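Local coordinates for alpha-L-rhamnosidase (Streptomyces avermitilis, PDB 3W5M), which hydrolyses terminal non-reducing alpha-L-rhamnose residues, releasing L-rhamnose from citrus flavonoids such as naringin and from the arabinogalactan-protein gum arabic, at residues V14-G19 with P105-T110; I123-P128 with A301-R306. All coordinates share one frame; numbering follows the deposited sequence.

Contact 1. Residues V14-G19 with P105-T110; sequences VQRPLG and PSWWET
Arg16 lies with its CB over one face of the Trp107 indole, 3.7 Å from the centroid of the six-membered ring, a CH-pi contact, while the backbone N of Glu109 sits in plane at the ring's edge. The Arg16 guanidinium, turned 58° from the indole, has Gln15 CB over one face and a water at its edge. The setting is the N-terminal immunoglobulin-like domain, where an early loop runs parallel to the outermost strand 106-110. Trp107 holds CG between its backbone N and carbonyl carbon (chi1 58°), which carries the indole to the Arg16 methylenes, Arg16 CD lying 3.4 Å from Trp107 NE1. With an alanine here the Arg16 chain would probably lose the surface it lies across and be set freer to turn. Further along, Leu18 and Glu109 run side by side, and Leu18 CD1 comes 3.6 Å from Glu109 CD; that carboxylate is held by salt bridges to Arg85 and Arg320. Glu109 grips the loop through its backbone at both ends: its N donates to Pro17 O at 3.0 Å, and its O receives Gly19 N at 2.7 Å, the donor tilted 32° from the carbonyl plane.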
ATOM      1  N   VAL A  14       6.633 -16.883   9.456  1.00 19.45           N
ATOM      2  CA  VAL A  14       7.631 -16.029  10.139  1.00 19.98           C
ATOM      3  C   VAL A  14       8.330 -16.773  11.292  1.00 22.24           C
ATOM      4  O   VAL A  14       7.782 -17.711  11.850  1.00 22.12           O
ATOM      5  CB  VAL A  14       7.069 -14.659  10.620  1.00 20.97           C
ATOM      6  CG1 VAL A  14       6.325 -13.889   9.518  1.00 20.94           C
ATOM      7  CG2 VAL A  14       6.210 -14.807  11.840  1.00 22.00           C
ATOM      8  N   GLN A  15       9.516 -16.304  11.677  1.00 22.69           N
ATOM      9  CA  GLN A  15      10.192 -16.840  12.831  1.00 25.12           C
ATOM     10  C   GLN A  15       9.694 -16.106  14.075  1.00 23.68           C
ATOM     11  O   GLN A  15       9.688 -14.875  14.121  1.00 23.41           O
ATOM     12  CB  GLN A  15      11.711 -16.659  12.673  1.00 28.94           C
ATOM     13  CG  GLN A  15      12.295 -17.390  11.473  1.00 33.49           C
ATOM     14  CD  GLN A  15      13.680 -17.931  11.769  1.00 42.10           C
ATOM     15  OE1 GLN A  15      14.616 -17.180  12.049  1.00 43.38           O
ATOM     16  NE2 GLN A  15      13.803 -19.245  11.757  1.00 43.78           N
ATOM     17  N   ARG A  16       9.234 -16.858  15.065  1.00 22.15           N
ATOM     18  CA  ARG A  16       8.832 -16.265  16.363  1.00 21.96           C
ATOM     19  C   ARG A  16       7.762 -15.154  16.306  1.00 21.46           C
ATOM     20  O   ARG A  16       7.968 -14.048  16.825  1.00 22.78           O
ATOM     21  CB  ARG A  16      10.084 -15.797  17.142  1.00 23.78           C
ATOM     22  CG  ARG A  16      11.113 -16.892  17.364  1.00 27.53           C
ATOM     23  CD  ARG A  16      12.373 -16.350  18.044  1.00 30.96           C
ATOM     24  NE  ARG A  16      13.029 -15.396  17.153  1.00 32.30           N
ATOM     25  CZ  ARG A  16      13.909 -15.711  16.199  1.00 29.45           C
ATOM     26  NH1 ARG A  16      14.311 -16.965  15.990  1.00 29.72           N
ATOM     27  NH2 ARG A  16      14.375 -14.750  15.434  1.00 30.37           N
ATOM     28  N   PRO A  17       6.598 -15.435  15.690  1.00 19.57           N
ATOM     29  CA  PRO A  17       5.577 -14.384  15.642  1.00 20.57           C
ATOM     30  C   PRO A  17       5.048 -14.101  17.032  1.00 21.67           C
ATOM     31  O   PRO A  17       4.790 -15.035  17.796  1.00 21.66           O
ATOM     32  CB  PRO A  17       4.466 -14.987  14.784  1.00 21.55           C
ATOM     33  CG  PRO A  17       4.673 -16.459  14.841  1.00 19.73           C
ATOM     34  CD  PRO A  17       6.167 -16.673  15.016  1.00 21.20           C
ATOM     35  N   LEU A  18       4.920 -12.821  17.346  1.00 22.24           N
ATOM     36  CA  LEU A  18       4.419 -12.366  18.634  1.00 24.41           C
ATOM     37  C   LEU A  18       3.029 -11.803  18.418  1.00 24.89           C
ATOM     38  O   LEU A  18       2.857 -10.772  17.735  1.00 27.06           O
ATOM     39  CB  LEU A  18       5.330 -11.248  19.163  1.00 25.58           C
ATOM     40  CG  LEU A  18       4.986 -10.585  20.500  1.00 25.94           C
ATOM     41  CD1 LEU A  18       5.342 -11.497  21.663  1.00 27.20           C
ATOM     42  CD2 LEU A  18       5.794  -9.301  20.642  1.00 24.23           C
ATOM     43  N   GLY A  19       2.025 -12.444  19.019  1.00 23.59           N
ATOM     44  CA  GLY A  19       0.642 -11.947  18.920  1.00 22.87           C
ATOM     45  C   GLY A  19      -0.091 -12.581  17.733  1.00 23.71           C
ATOM     46  O   GLY A  19      -0.686 -11.882  16.925  1.00 25.81           O
ATOM     47  N   PRO A 105      14.949 -25.263  19.769  1.00 36.65           N
ATOM     48  CA  PRO A 105      13.610 -24.804  20.166  1.00 32.71           C
ATOM     49  C   PRO A 105      13.255 -23.414  19.651  1.00 32.31           C
ATOM     50  O   PRO A 105      14.098 -22.516  19.626  1.00 32.54           O
ATOM     51  CB  PRO A 105      13.690 -24.811  21.695  1.00 35.09           C
ATOM     52  CG  PRO A 105      14.663 -25.927  21.977  1.00 36.51           C
ATOM     53  CD  PRO A 105      15.724 -25.750  20.928  1.00 34.83           C
ATOM     54  N   SER A 106      12.004 -23.245  19.218  1.00 28.39           N
ATOM     55  CA  SER A 106      11.541 -21.939  18.774  1.00 26.34           C
ATOM     56  C   SER A 106      10.218 -21.654  19.479  1.00 24.55           C
ATOM     57  O   SER A 106       9.809 -22.426  20.343  1.00 25.29           O
ATOM     58  CB  SER A 106      11.379 -21.909  17.246  1.00 29.70           C
ATOM     59  OG  SER A 106      11.134 -20.560  16.821  1.00 31.59           O
ATOM     60  N   TRP A 107       9.546 -20.560  19.137  1.00 23.52           N
ATOM     61  CA  TRP A 107       8.300 -20.261  19.821  1.00 24.16           C
ATOM     62  C   TRP A 107       7.375 -19.406  18.964  1.00 24.89           C
ATOM     63  O   TRP A 107       7.828 -18.739  18.003  1.00 25.27           O
ATOM     64  CB  TRP A 107       8.575 -19.573  21.187  1.00 24.05           C
ATOM     65  CG  TRP A 107       9.371 -18.282  21.118  1.00 25.06           C
ATOM     66  CD1 TRP A 107      10.733 -18.137  21.339  1.00 27.23           C
ATOM     67  CD2 TRP A 107       8.869 -16.954  20.849  1.00 25.72           C
ATOM     68  NE1 TRP A 107      11.093 -16.815  21.190  1.00 28.33           N
ATOM     69  CE2 TRP A 107       9.975 -16.067  20.902  1.00 26.63           C
ATOM     70  CE3 TRP A 107       7.595 -16.427  20.559  1.00 24.51           C
ATOM     71  CZ2 TRP A 107       9.846 -14.692  20.683  1.00 26.49           C
ATOM     72  CZ3 TRP A 107       7.468 -15.051  20.330  1.00 25.06           C
ATOM     73  CH2 TRP A 107       8.591 -14.198  20.393  1.00 25.61           C
ATOM     74  N   TRP A 108       6.082 -19.465  19.274  1.00 23.13           N
ATOM     75  CA  TRP A 108       5.145 -18.402  18.857  1.00 22.12           C
ATOM     76  C   TRP A 108       4.353 -17.985  20.080  1.00 22.33           C
ATOM     77  O   TRP A 108       4.271 -18.739  21.049  1.00 22.92           O
ATOM     78  CB  TRP A 108       4.234 -18.844  17.704  1.00 22.39           C
ATOM     79  CG  TRP A 108       3.054 -19.713  18.087  1.00 21.46           C
ATOM     80  CD1 TRP A 108       1.781 -19.302  18.370  1.00 22.59           C
ATOM     81  CD2 TRP A 108       3.045 -21.145  18.202  1.00 22.20           C
ATOM     82  NE1 TRP A 108       0.980 -20.386  18.658  1.00 20.71           N
ATOM     83  CE2 TRP A 108       1.727 -21.530  18.555  1.00 21.74           C
ATOM     84  CE3 TRP A 108       4.019 -22.142  18.018  1.00 20.97           C
ATOM     85  CZ2 TRP A 108       1.364 -22.866  18.735  1.00 21.62           C
ATOM     86  CZ3 TRP A 108       3.662 -23.470  18.202  1.00 21.54           C
ATOM     87  CH2 TRP A 108       2.341 -23.821  18.547  1.00 22.34           C
ATOM     88  N   GLU A 109       3.793 -16.786  20.059  1.00 22.06           N
ATOM     89  CA  GLU A 109       3.000 -16.323  21.176  1.00 21.79           C
ATOM     90  C   GLU A 109       1.638 -15.855  20.687  1.00 21.74           C
ATOM     91  O   GLU A 109       1.541 -15.044  19.769  1.00 19.47           O
ATOM     92  CB  GLU A 109       3.744 -15.211  21.941  1.00 22.26           C
ATOM     93  CG  GLU A 109       3.023 -14.746  23.198  1.00 24.33           C
ATOM     94  CD  GLU A 109       3.809 -13.705  23.986  1.00 26.17           C
ATOM     95  OE1 GLU A 109       5.006 -13.946  24.251  1.00 26.42           O
ATOM     96  OE2 GLU A 109       3.240 -12.655  24.363  1.00 26.08           O
ATOM     97  N   THR A 110       0.574 -16.372  21.309  1.00 20.92           N
ATOM     98  CA  THR A 110      -0.772 -15.953  20.938  1.00 20.20           C
ATOM     99  C   THR A 110      -1.055 -14.549  21.421  1.00 21.70           C
ATOM    100  O   THR A 110      -0.497 -14.071  22.446  1.00 19.90           O
ATOM    101  CB  THR A 110      -1.836 -16.936  21.479  1.00 19.08           C
ATOM    102  OG1 THR A 110      -1.737 -17.010  22.907  1.00 21.63           O
ATOM    103  CG2 THR A 110      -1.605 -18.303  20.904  1.00 19.69           C
TER
HETATM  104  O   HOH W   1       8.864 -20.300  15.131  1.00 38.34           O
HETATM  105  O   HOH W   2      13.901 -18.963  17.882  1.00 44.79           O

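Contact 2. Residues I123-P128 with A301-R306; sequences ISAPAP and AANQLR
The side chains of Ile123 and Leu305 run antiparallel alongside each other, and their meeting illustrates how strands of one beta-sandwich sheet can touch without being neighbours. In the antiparallel seven-stranded sheet, strands 459-463 and 422-424 stand between 123-124 and 303-311, and no hydrogen bond joins the two segments; the contact is made mainly by side chains, burying 180 Å² in all. The packed part has two centres. At one, Ile123 places CG1 between its backbone N and carbonyl carbon (chi1 61°) and then runs on extended, which brings CD1 to 3.9 Å from Leu305 CD2, with CG1 just behind. Leu305 is the largest contributor to the buried surface; its other methyl, CD1, lies 4.3 Å from Ala125 CB. At the second centre the Ala125 methyl rests against the side-chain amide of Asn303, the closest approach between the segments.

On the other flank the chain parts company. Beyond Ala125 the backbone enters a short helix, with Pro126 at its N-cap position, and Ala127 and Pro128 are exposed to solvent and well separated from 301-306; Ala301, at the far end of its own segment, is likewise partly exposed. Ser124 and Gln304 turn from the contact: Ser124 OG is bonded to Pro397 O, while Gln304 reaches Thr445 and Tyr375. Asn303, by contrast, faces the packed part, and its amide nitrogen is satisfied by the carbonyl oxygen of Leu129 in the short helix, a bond that ties the strand to the helix despite the lack of any hydrogen bond between the segments themselves. In that position Asn303 ND2 passes 3.7 Å from Ala125 CB, and the same methyl lies 3.9 Å from Asn303 CB.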
ATOM      1  N   ILE A 123     -10.821   5.688  23.028  1.00 20.45           N
ATOM      2  CA  ILE A 123     -10.771   7.086  23.423  1.00 20.13           C
ATOM      3  C   ILE A 123     -10.293   7.996  22.290  1.00 20.70           C
ATOM      4  O   ILE A 123      -9.506   7.580  21.419  1.00 19.45           O
ATOM      5  CB  ILE A 123      -9.891   7.330  24.661  1.00 20.35           C
ATOM      6  CG1 ILE A 123      -8.435   6.902  24.392  1.00 20.60           C
ATOM      7  CG2 ILE A 123     -10.485   6.684  25.915  1.00 20.99           C
ATOM      8  CD1 ILE A 123      -7.495   7.243  25.534  1.00 20.78           C
ATOM      9  N   SER A 124     -10.729   9.253  22.357  1.00 22.61           N
ATOM     10  CA  SER A 124     -10.395  10.296  21.374  1.00 22.78           C
ATOM     11  C   SER A 124      -9.992  11.556  22.123  1.00 23.38           C
ATOM     12  O   SER A 124     -10.415  11.750  23.262  1.00 22.19           O
ATOM     13  CB  SER A 124     -11.623  10.648  20.551  1.00 24.14           C
ATOM     14  OG  SER A 124     -11.898   9.699  19.545  1.00 26.59           O
ATOM     15  N   ALA A 125      -9.215  12.432  21.479  1.00 22.66           N
ATOM     16  CA  ALA A 125      -9.021  13.787  22.010  1.00 21.52           C
ATOM     17  C   ALA A 125     -10.375  14.526  21.963  1.00 22.27           C
ATOM     18  O   ALA A 125     -11.207  14.217  21.100  1.00 21.81           O
ATOM     19  CB  ALA A 125      -7.982  14.533  21.193  1.00 21.42           C
ATOM     20  N   PRO A 126     -10.606  15.484  22.890  1.00 20.75           N
ATOM     21  CA  PRO A 126     -11.895  16.190  22.930  1.00 22.89           C
ATOM     22  C   PRO A 126     -12.081  17.168  21.761  1.00 24.69           C
ATOM     23  O   PRO A 126     -11.117  17.437  21.024  1.00 25.37           O
ATOM     24  CB  PRO A 126     -11.825  16.925  24.275  1.00 22.14           C
ATOM     25  CG  PRO A 126     -10.368  17.217  24.429  1.00 21.93           C
ATOM     26  CD  PRO A 126      -9.693  15.972  23.945  1.00 21.57           C
ATOM     27  N   ALA A 127     -13.301  17.690  21.603  1.00 25.24           N
ATOM     28  CA  ALA A 127     -13.695  18.506  20.443  1.00 26.48           C
ATOM     29  C   ALA A 127     -12.796  19.720  20.124  1.00 27.64           C
ATOM     30  O   ALA A 127     -12.526  19.979  18.951  1.00 28.05           O
ATOM     31  CB  ALA A 127     -15.164  18.929  20.546  1.00 28.32           C
ATOM     32  N   PRO A 128     -12.323  20.449  21.155  1.00 27.36           N
ATOM     33  CA  PRO A 128     -11.418  21.571  20.888  1.00 27.61           C
ATOM     34  C   PRO A 128     -10.115  21.163  20.153  1.00 28.12           C
ATOM     35  O   PRO A 128      -9.470  22.008  19.521  1.00 28.51           O
ATOM     36  CB  PRO A 128     -11.085  22.097  22.296  1.00 28.65           C
ATOM     37  CG  PRO A 128     -12.216  21.672  23.163  1.00 28.90           C
ATOM     38  CD  PRO A 128     -12.778  20.410  22.565  1.00 28.73           C
ATOM     39  N   ALA A 301      -5.394  17.117  12.933  1.00 22.16           N
ATOM     40  CA  ALA A 301      -4.241  17.101  13.831  1.00 21.91           C
ATOM     41  C   ALA A 301      -3.964  15.665  14.285  1.00 22.17           C
ATOM     42  O   ALA A 301      -4.877  14.827  14.253  1.00 22.20           O
ATOM     43  CB  ALA A 301      -4.491  18.001  15.034  1.00 23.33           C
ATOM     44  N   ALA A 302      -2.703  15.377  14.635  1.00 19.27           N
ATOM     45  CA  ALA A 302      -2.308  14.140  15.336  1.00 19.54           C
ATOM     46  C   ALA A 302      -2.094  14.545  16.752  1.00 19.14           C
ATOM     47  O   ALA A 302      -1.013  15.040  17.102  1.00 20.14           O
ATOM     48  CB  ALA A 302      -1.029  13.555  14.789  1.00 20.48           C
ATOM     49  N   ASN A 303      -3.133  14.408  17.563  1.00 18.13           N
ATOM     50  CA  ASN A 303      -3.046  14.858  18.973  1.00 17.51           C
ATOM     51  C   ASN A 303      -2.256  13.949  19.879  1.00 16.85           C
ATOM     52  O   ASN A 303      -2.043  12.789  19.573  1.00 17.97           O
ATOM     53  CB  ASN A 303      -4.455  15.057  19.548  1.00 18.34           C
ATOM     54  CG  ASN A 303      -5.187  16.235  18.920  1.00 18.96           C
ATOM     55  OD1 ASN A 303      -4.796  17.377  19.071  1.00 20.34           O
ATOM     56  ND2 ASN A 303      -6.254  15.952  18.198  1.00 18.82           N
ATOM     57  N   GLN A 304      -1.808  14.482  21.018  1.00 17.82           N
ATOM     58  CA  GLN A 304      -1.141  13.704  22.035  1.00 17.63           C
ATOM     59  C   GLN A 304      -2.093  13.237  23.141  1.00 18.63           C
ATOM     60  O   GLN A 304      -2.882  14.022  23.643  1.00 20.52           O
ATOM     61  CB  GLN A 304      -0.036  14.559  22.657  1.00 18.27           C
ATOM     62  CG  GLN A 304       1.040  14.949  21.636  1.00 19.33           C
ATOM     63  CD  GLN A 304       2.125  15.831  22.242  1.00 22.59           C
ATOM     64  OE1 GLN A 304       1.919  16.502  23.279  1.00 24.86           O
ATOM     65  NE2 GLN A 304       3.269  15.884  21.573  1.00 22.25           N
ATOM     66  N   LEU A 305      -2.018  11.956  23.488  1.00 18.91           N
ATOM     67  CA  LEU A 305      -2.836  11.376  24.569  1.00 20.11           C
ATOM     68  C   LEU A 305      -1.905  10.700  25.560  1.00 20.54           C
ATOM     69  O   LEU A 305      -0.908  10.102  25.165  1.00 21.39           O
ATOM     70  CB  LEU A 305      -3.861  10.395  23.996  1.00 21.01           C
ATOM     71  CG  LEU A 305      -5.102  10.956  23.291  1.00 21.05           C
ATOM     72  CD1 LEU A 305      -4.819  11.692  21.999  1.00 23.48           C
ATOM     73  CD2 LEU A 305      -5.991   9.751  22.951  1.00 23.54           C
ATOM     74  N   ARG A 306      -2.177  10.811  26.860  1.00 20.17           N
ATOM     75  CA  ARG A 306      -1.259  10.211  27.822  1.00 20.37           C
ATOM     76  C   ARG A 306      -1.955   9.844  29.107  1.00 19.69           C
ATOM     77  O   ARG A 306      -3.014  10.395  29.422  1.00 19.90           O
ATOM     78  CB  ARG A 306      -0.090  11.154  28.184  1.00 21.65           C
ATOM     79  CG  ARG A 306      -0.519  12.357  29.022  1.00 21.93           C
ATOM     80  CD  ARG A 306       0.651  13.330  29.251  1.00 21.37           C
ATOM     81  NE  ARG A 306       1.883  12.684  29.721  1.00 23.97           N
ATOM     82  CZ  ARG A 306       2.210  12.480  30.996  1.00 23.29           C
ATOM     83  NH1 ARG A 306       1.366  12.810  31.964  1.00 23.21           N
ATOM     84  NH2 ARG A 306       3.371  11.911  31.288  1.00 23.60           N
TER

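How the contacts relate
From the N terminus, contact 1 closes first: strand 106-110 comes back against the loop 14-19 after 85 intervening residues, laying the early loop along the outermost strand of a sheet of the immunoglobulin-like domain. The chain then runs to strand 123-124, where contact 2 opens. Its two segments are separated by 172 residues that include the region assigned to the rhamnose-binding module CBM67, so contact 2 brings together the chain on its way out to that module and on its return, within the sheet of the following beta-sandwich. The two loops stand in series, neither nesting nor crossing. The centres of contact 1 and contact 2 lie about 34 Å apart, and the nearest atoms of contact 1 and contact 2 about 21 Å apart.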